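Local coordinates for protein diheme cytochrome C NAPB (Haemophilus influenzae, PDB 1JNI) that probably passes electrons through two stacked c-type hemes to the catalytic subunit of the periplasmic nitrate reductase, of which it is the small diheme subunit, at residues A[54-57]-A[58-61]; A[72-75]-A[76-80]. One frame throughout, in Å; residues are numbered along the deposited sequence. Where two conformers were deposited one is given.

Contact 1 of 2, residues A[54-57]-A[58-61]; sequences VNQC and LNCH. With HEC (heme c), chain C.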
loop_
_atom_site.group_PDB
_atom_site.type_symbol
_atom_site.label_atom_id
_atom_site.label_comp_id
_atom_site.label_asym_id
_atom_site.label_seq_id
_atom_site.Cartn_x
_atom_site.Cartn_y
_atom_site.Cartn_z
ATOM N N VAL A 54 9.782 -7.594 3.147
ATOM C CA VAL A 54 9.555 -6.401 3.971
ATOM C C VAL A 54 8.676 -5.412 3.235
ATOM O O VAL A 54 9.052 -5.079 2.087
ATOM C CB VAL A 54 10.876 -5.708 4.359
ATOM C CG1 VAL A 54 10.648 -4.407 5.087
ATOM C CG2 VAL A 54 11.705 -6.596 5.254
ATOM N N ASN A 55 7.568 -4.980 3.839
ATOM C CA ASN A 55 6.784 -3.869 3.203
ATOM C C ASN A 55 6.353 -2.899 4.313
ATOM O O ASN A 55 5.362 -3.090 4.971
ATOM C CB ASN A 55 5.585 -4.349 2.420
ATOM C CG ASN A 55 4.962 -3.256 1.582
ATOM O OD1 ASN A 55 4.845 -2.121 2.075
ATOM N ND2 ASN A 55 4.581 -3.562 0.341
ATOM N N GLN A 56 7.130 -1.855 4.519
ATOM C CA GLN A 56 6.888 -0.976 5.659
ATOM C C GLN A 56 5.701 -0.053 5.410
ATOM O O GLN A 56 5.077 0.433 6.372
ATOM C CB GLN A 56 8.176 -0.245 6.025
ATOM C CG GLN A 56 9.284 -1.143 6.581
ATOM C CD GLN A 56 10.440 -0.286 7.049
ATOM O OE1 GLN A 56 11.099 0.444 6.324
ATOM N NE2 GLN A 56 10.706 -0.316 8.353
ATOM N N CYS A 57 5.254 0.130 4.171
ATOM C CA CYS A 57 4.032 0.868 3.922
ATOM C C CYS A 57 2.796 0.225 4.615
ATOM O O CYS A 57 1.886 0.920 5.082
ATOM C CB CYS A 57 3.744 0.980 2.437
ATOM S SG CYS A 57 5.113 1.531 1.396
ATOM N N LEU A 58 2.810 -1.118 4.694
ATOM C CA LEU A 58 1.681 -1.818 5.254
ATOM C C LEU A 58 1.629 -1.724 6.775
ATOM O O LEU A 58 0.636 -2.129 7.373
ATOM C CB LEU A 58 1.736 -3.273 4.748
ATOM C CG LEU A 58 1.428 -3.414 3.221
ATOM C CD1 LEU A 58 1.637 -4.868 2.817
ATOM C CD2 LEU A 58 0.034 -2.973 2.854
ATOM N N ASN A 59 2.660 -1.182 7.413
ATOM C CA ASN A 59 2.593 -0.995 8.866
ATOM C C ASN A 59 1.487 -0.011 9.218
ATOM O O ASN A 59 1.027 -0.005 10.370
ATOM C CB ASN A 59 3.884 -0.425 9.459
ATOM C CG ASN A 59 5.132 -1.225 9.383
ATOM O OD1 ASN A 59 5.091 -2.428 9.096
ATOM N ND2 ASN A 59 6.267 -0.545 9.606
ATOM N N CYS A 60 1.077 0.830 8.267
ATOM C CA CYS A 60 -0.007 1.798 8.456
ATOM C C CYS A 60 -1.194 1.526 7.518
ATOM O O CYS A 60 -2.323 1.689 8.005
ATOM C CB CYS A 60 0.478 3.248 8.290
ATOM S SG CYS A 60 1.742 3.691 9.550
ATOM N N HIS A 61 -0.956 1.160 6.254
ATOM C CA HIS A 61 -2.015 1.078 5.261
ATOM C C HIS A 61 -2.634 -0.288 5.150
ATOM O O HIS A 61 -3.582 -0.443 4.381
ATOM C CB HIS A 61 -1.421 1.564 3.954
ATOM C CG HIS A 61 -1.216 3.063 3.816
ATOM N ND1 HIS A 61 -2.192 4.000 3.551
ATOM C CD2 HIS A 61 -0.049 3.747 3.869
ATOM C CE1 HIS A 61 -1.598 5.214 3.476
ATOM N NE2 HIS A 61 -0.304 5.090 3.677
HETATM FE FE HEC C . 0.989 6.620 3.623
HETATM C CHA HEC C . -1.568 8.836 2.908
HETATM C CHB HEC C . 1.161 5.747 0.339
HETATM C CHC HEC C . 3.686 4.629 4.280
HETATM C CHD HEC C . 0.497 7.109 6.960
HETATM N NA HEC C . 0.005 7.183 1.961
HETATM C C1A HEC C . -1.007 8.104 1.860
HETATM C C2A HEC C . -1.524 8.140 0.494
HETATM C C3A HEC C . -0.813 7.247 -0.231
HETATM C C4A HEC C . 0.158 6.661 0.667
HETATM C CMA HEC C . -1.008 6.777 -1.678
HETATM C CAA HEC C . -2.739 8.990 0.055
HETATM C CBA HEC C . -4.069 8.171 0.131
HETATM C CGA HEC C . -5.230 9.095 -0.148
HETATM O O1A HEC C . -5.626 9.207 -1.295
HETATM O O2A HEC C . -5.812 9.721 0.787
HETATM N NB HEC C . 2.209 5.481 2.510
HETATM C C1B HEC C . 2.160 5.215 1.150
HETATM C C2B HEC C . 3.292 4.406 0.725
HETATM C C3B HEC C . 4.024 4.138 1.820
HETATM C C4B HEC C . 3.329 4.760 2.942
HETATM C CMB HEC C . 3.419 3.912 -0.732
HETATM C CAB HEC C . 5.290 3.437 1.902
HETATM C CBB HEC C . 6.395 3.872 0.977
HETATM N NC HEC C . 1.862 5.954 5.260
HETATM C C1C HEC C . 2.948 5.102 5.359
HETATM C C2C HEC C . 3.279 4.827 6.746
HETATM C C3C HEC C . 2.388 5.505 7.529
HETATM C C4C HEC C . 1.518 6.227 6.583
HETATM C CMC HEC C . 4.336 3.809 7.177
HETATM C CAC HEC C . 2.211 5.370 8.926
HETATM C CBC HEC C . 3.369 5.782 9.790
HETATM N ND HEC C . -0.221 7.783 4.697
HETATM C C1D HEC C . -0.305 7.839 6.079
HETATM C C2D HEC C . -1.318 8.804 6.511
HETATM C C3D HEC C . -1.855 9.303 5.369
HETATM C C4D HEC C . -1.182 8.657 4.243
HETATM C CMD HEC C . -1.645 9.164 7.990
HETATM C CAD HEC C . -2.851 10.468 5.260
HETATM C CBD HEC C . -4.266 9.896 5.450
HETATM C CGD HEC C . -4.656 9.368 4.069
HETATM O O1D HEC C . -5.045 10.191 3.167
HETATM O O2D HEC C . -4.522 8.129 4.017
HETATM O O HOH W 1 8.757 -1.188 10.779
#
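Asn55 and Leu58 set their side chains obliquely across one another where the chain turns from strand 54-55 into helix 58-61. CG of Asn55 stands anti to its own backbone N (chi1 -169°), which brings OD1 back over the turn: it takes a weak bond from Cys57 N at 3.1 Å and a longer, also weak one from Leu58 N. Together they cap the turn that leads into the helix. The backbone carbonyl of Asn55 accepts from the same Leu58 N at 3.2 Å and closes a type I beta turn, while the carbon end of the amide rests on the leucine branch, with Asn55 CG 3.9 Å from Leu58 CD1. On another side of the turn Asn59 lays its CB and amide over the carbonyl of Gln56, which accepts from Asn59 N at 3.1 Å. The amide nitrogens Gln56 NE2 and Asn59 ND2 both donate to one water that bridges them, and Gln56 OE1 is taken by Gln49 N.

The sequence Cys57-Leu58-Asn59-Cys60-His61 is the CXXCH heme-binding motif of c-type cytochromes. Cys57 SG is bonded covalently to CAB of the heme and Cys60 SG to CAC, at 2.0 and 1.9 Å, so two thioethers fix the porphyrin to the turn and the helix that follows. NE2 of His61 binds the iron at 2.0 Å, and the other axial ligand is His43. Cys57 O lies at the edge of the His61 ring, near its plane, and accepts from both Cys60 N and His61 N. His61 N lies in the carbonyl plane, at a C=O...N angle of 150°, whereas Cys60 N approaches from above that plane at 122°. ND1 of His61 donates to Thr72 O, which would limit rotation of the ring and may strengthen its donation to iron.

Contact 2 of 2, residues A[72-75]-A[76-80]; sequences TRIS and PTHFM. With HEC (heme c), chain B.
Ile74 meets both His78 and Phe79, and the chain leads up to it along the heme edge: Thr72 sets its CG2 against the propionate carbon CBA. A chi1 of 51° puts Ile74 CG1 between the backbone N and the carbonyl carbon, sending CD1 to Phe79 and leaving CG2 over one face of the His78 imidazole. There CG2 is 4.2 Å from the ring centroid and 18° off the normal, a CH-pi contact, and at 3.3 Å from CHB of the heme it touches both imidazole and porphyrin. The Ile74 and Phe79 side chains cross at about a right angle, with Ile74 CD1 3.5 Å from Phe79 CE1.

Ser75 is the polar centre. Its backbone N donates to propionate oxygen O2A at 2.9 Å, and its carbonyl accepts from His78 N at 2.9 Å. In the conformer given, one of two deposited, Ser75 OG also lies close to O2A; its 2.5 Å approach to Thr77 OG1 is doubtful. Thr77 OG1 lies 2.9 Å from O1D of the second propionate and accepts a weak bond from His78 ND1; the hydroxyl protons are not settled. Ser75 OG sits at the edge of the His78 ring, in its plane. NE2 of His78 binds iron at 2.0 Å and His101 is the other axial ligand: a bis-histidine c-type heme site, with Ser75 N and the Ser75 and Thr77 hydroxyls facing the propionates.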
loop_
_atom_site.group_PDB
_atom_site.type_symbol
_atom_site.label_atom_id
_atom_site.label_comp_id
_atom_site.label_asym_id
_atom_site.label_seq_id
_atom_site.Cartn_x
_atom_site.Cartn_y
_atom_site.Cartn_z
ATOM N N THR A 72 -5.315 5.672 5.105
ATOM C CA THR A 72 -6.366 5.035 4.306
ATOM C C THR A 72 -5.974 3.618 3.966
ATOM O O THR A 72 -4.830 3.380 3.524
ATOM C CB THR A 72 -6.623 5.840 3.024
ATOM O OG1 THR A 72 -7.144 7.110 3.444
ATOM C CG2 THR A 72 -7.631 5.213 2.101
ATOM N N ARG A 73 -6.918 2.710 4.175
ATOM C CA ARG A 73 -6.635 1.328 3.883
ATOM C C ARG A 73 -6.429 1.070 2.398
ATOM O O ARG A 73 -7.188 1.659 1.603
ATOM C CB ARG A 73 -7.851 0.538 4.396
ATOM C CG ARG A 73 -7.852 -0.927 4.340
ATOM C CD ARG A 73 -9.123 -1.483 4.961
ATOM N NE ARG A 73 -9.220 -1.207 6.392
ATOM C CZ ARG A 73 -10.113 -1.718 7.229
ATOM N NH1 ARG A 73 -11.003 -2.572 6.746
ATOM N NH2 ARG A 73 -10.116 -1.391 8.511
ATOM N N ILE A 74 -5.494 0.190 2.032
ATOM C CA ILE A 74 -5.465 -0.232 0.630
ATOM C C ILE A 74 -6.768 -0.980 0.342
ATOM O O ILE A 74 -7.204 -1.847 1.085
ATOM C CB ILE A 74 -4.215 -1.060 0.248
ATOM C CG1 ILE A 74 -3.951 -2.223 1.199
ATOM C CG2 ILE A 74 -2.967 -0.164 0.086
ATOM C CD1 ILE A 74 -3.040 -3.302 0.605
ATOM N N SER A 75 -7.411 -0.610 -0.753
ATOM C CA SER A 75 -8.696 -1.158 -1.177
ATOM C C SER A 75 -8.611 -2.549 -1.790
ATOM O O SER A 75 -7.495 -2.969 -2.151
ATOM C CB SER A 75 -9.302 -0.228 -2.242
ATOM O OG SER A 75 -8.509 -0.176 -3.421
ATOM N N PRO A 76 -9.718 -3.249 -1.900
ATOM C CA PRO A 76 -9.692 -4.562 -2.596
ATOM C C PRO A 76 -9.081 -4.569 -3.995
ATOM O O PRO A 76 -8.626 -5.621 -4.449
ATOM C CB PRO A 76 -11.159 -4.986 -2.616
ATOM C CG PRO A 76 -11.747 -4.279 -1.428
ATOM C CD PRO A 76 -11.021 -2.948 -1.310
ATOM N N THR A 77 -9.001 -3.436 -4.710
ATOM C CA THR A 77 -8.303 -3.394 -5.986
ATOM C C THR A 77 -6.814 -3.803 -5.850
ATOM O O THR A 77 -6.276 -4.289 -6.849
ATOM C CB THR A 77 -8.309 -2.016 -6.647
ATOM O OG1 THR A 77 -7.900 -1.105 -5.638
ATOM C CG2 THR A 77 -9.691 -1.505 -7.052
ATOM N N HIS A 78 -6.194 -3.630 -4.698
ATOM C CA HIS A 78 -4.805 -3.983 -4.406
ATOM C C HIS A 78 -4.607 -5.478 -4.048
ATOM O O HIS A 78 -3.491 -5.963 -4.028
ATOM C CB HIS A 78 -4.311 -3.060 -3.299
ATOM C CG HIS A 78 -4.098 -1.642 -3.678
ATOM N ND1 HIS A 78 -5.081 -0.740 -3.916
ATOM C CD2 HIS A 78 -2.983 -0.886 -3.869
ATOM C CE1 HIS A 78 -4.612 0.484 -4.261
ATOM N NE2 HIS A 78 -3.292 0.412 -4.213
ATOM N N PHE A 79 -5.703 -6.216 -3.811
ATOM C CA PHE A 79 -5.709 -7.641 -3.482
ATOM C C PHE A 79 -6.289 -8.564 -4.552
ATOM O O PHE A 79 -5.971 -9.743 -4.632
ATOM C CB PHE A 79 -6.491 -7.869 -2.199
ATOM C CG PHE A 79 -5.883 -7.328 -0.920
ATOM C CD1 PHE A 79 -6.194 -6.069 -0.437
ATOM C CD2 PHE A 79 -5.008 -8.117 -0.187
ATOM C CE1 PHE A 79 -5.634 -5.581 0.738
ATOM C CE2 PHE A 79 -4.474 -7.611 0.966
ATOM C CZ PHE A 79 -4.772 -6.368 1.468
ATOM N N MET A 80 -7.197 -8.054 -5.401
ATOM C CA MET A 80 -7.854 -8.854 -6.416
ATOM C C MET A 80 -6.977 -9.399 -7.527
ATOM O O MET A 80 -5.970 -8.796 -7.934
ATOM C CB MET A 80 -8.948 -8.053 -7.139
ATOM C CG MET A 80 -8.493 -6.958 -8.063
ATOM S SD MET A 80 -9.925 -5.918 -8.534
ATOM C CE MET A 80 -8.975 -4.767 -9.598
HETATM FE FE HEC B . -2.135 2.014 -4.561
HETATM C CHA HEC B . -5.020 3.831 -4.578
HETATM C CHB HEC B . -1.707 2.632 -1.247
HETATM C CHC HEC B . 0.448 -0.271 -4.462
HETATM C CHD HEC B . -2.212 1.792 -7.964
HETATM N NA HEC B . -3.105 3.061 -3.213
HETATM C C1A HEC B . -4.338 3.694 -3.377
HETATM C C2A HEC B . -4.808 4.295 -2.115
HETATM C C3A HEC B . -3.835 3.987 -1.197
HETATM C C4A HEC B . -2.807 3.230 -1.901
HETATM C CMA HEC B . -3.815 4.287 0.302
HETATM C CAA HEC B . -6.175 4.965 -1.872
HETATM C CBA HEC B . -7.263 3.977 -1.365
HETATM C CGA HEC B . -7.466 2.930 -2.430
HETATM O O1A HEC B . -8.138 3.263 -3.433
HETATM O O2A HEC B . -6.959 1.759 -2.359
HETATM N NB HEC B . -0.905 1.343 -3.167
HETATM C C1B HEC B . -0.828 1.761 -1.858
HETATM C C2B HEC B . 0.185 0.995 -1.107
HETATM C C3B HEC B . 0.708 0.076 -1.990
HETATM C C4B HEC B . 0.012 0.314 -3.262
HETATM C CMB HEC B . 0.567 1.248 0.370
HETATM C CAB HEC B . 1.622 -0.979 -1.715
HETATM C CBB HEC B . 1.250 -1.970 -0.656
HETATM N NC HEC B . -1.087 1.002 -5.943
HETATM C C1C HEC B . -0.062 0.093 -5.718
HETATM C C2C HEC B . 0.547 -0.315 -6.972
HETATM C C3C HEC B . -0.147 0.302 -7.953
HETATM C C4C HEC B . -1.228 1.051 -7.309
HETATM C CMC HEC B . 1.808 -1.198 -7.088
HETATM C CAC HEC B . 0.055 0.274 -9.361
HETATM C CBC HEC B . -0.140 -1.026 -10.044
HETATM N ND HEC B . -3.336 2.677 -5.985
HETATM C C1D HEC B . -3.264 2.458 -7.354
HETATM C C2D HEC B . -4.372 3.082 -8.018
HETATM C C3D HEC B . -5.159 3.662 -7.072
HETATM C C4D HEC B . -4.490 3.405 -5.809
HETATM C CMD HEC B . -4.623 3.138 -9.526
HETATM C CAD HEC B . -6.503 4.349 -7.390
HETATM C CBD HEC B . -7.727 3.701 -6.847
HETATM C CGD HEC B . -7.755 2.196 -6.702
HETATM O O1D HEC B . -7.983 1.746 -5.569
HETATM O O2D HEC B . -7.555 1.473 -7.676
#

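In the fold
From the N-terminal side, contact 1 comes first: strand 54-55, paired antiparallel with 50-51, turns into helix 58-61 and closes a tight local turn. The chain then runs through helix 66-69 to the loop holding contact 2, which closes the short turn from Ser75 to His78. The two contacts are in series, neither nested nor crossed, with centres about 13 Å apart on opposite sides of the chain's centre. They nevertheless touch directly. His61 O faces Ile74 N at 3.1 Å, a probable hydrogen bond, while Leu58 CD2 packs on Ile74 CD1. The loop 72-75 thus joins the histidine sites of the two hemes.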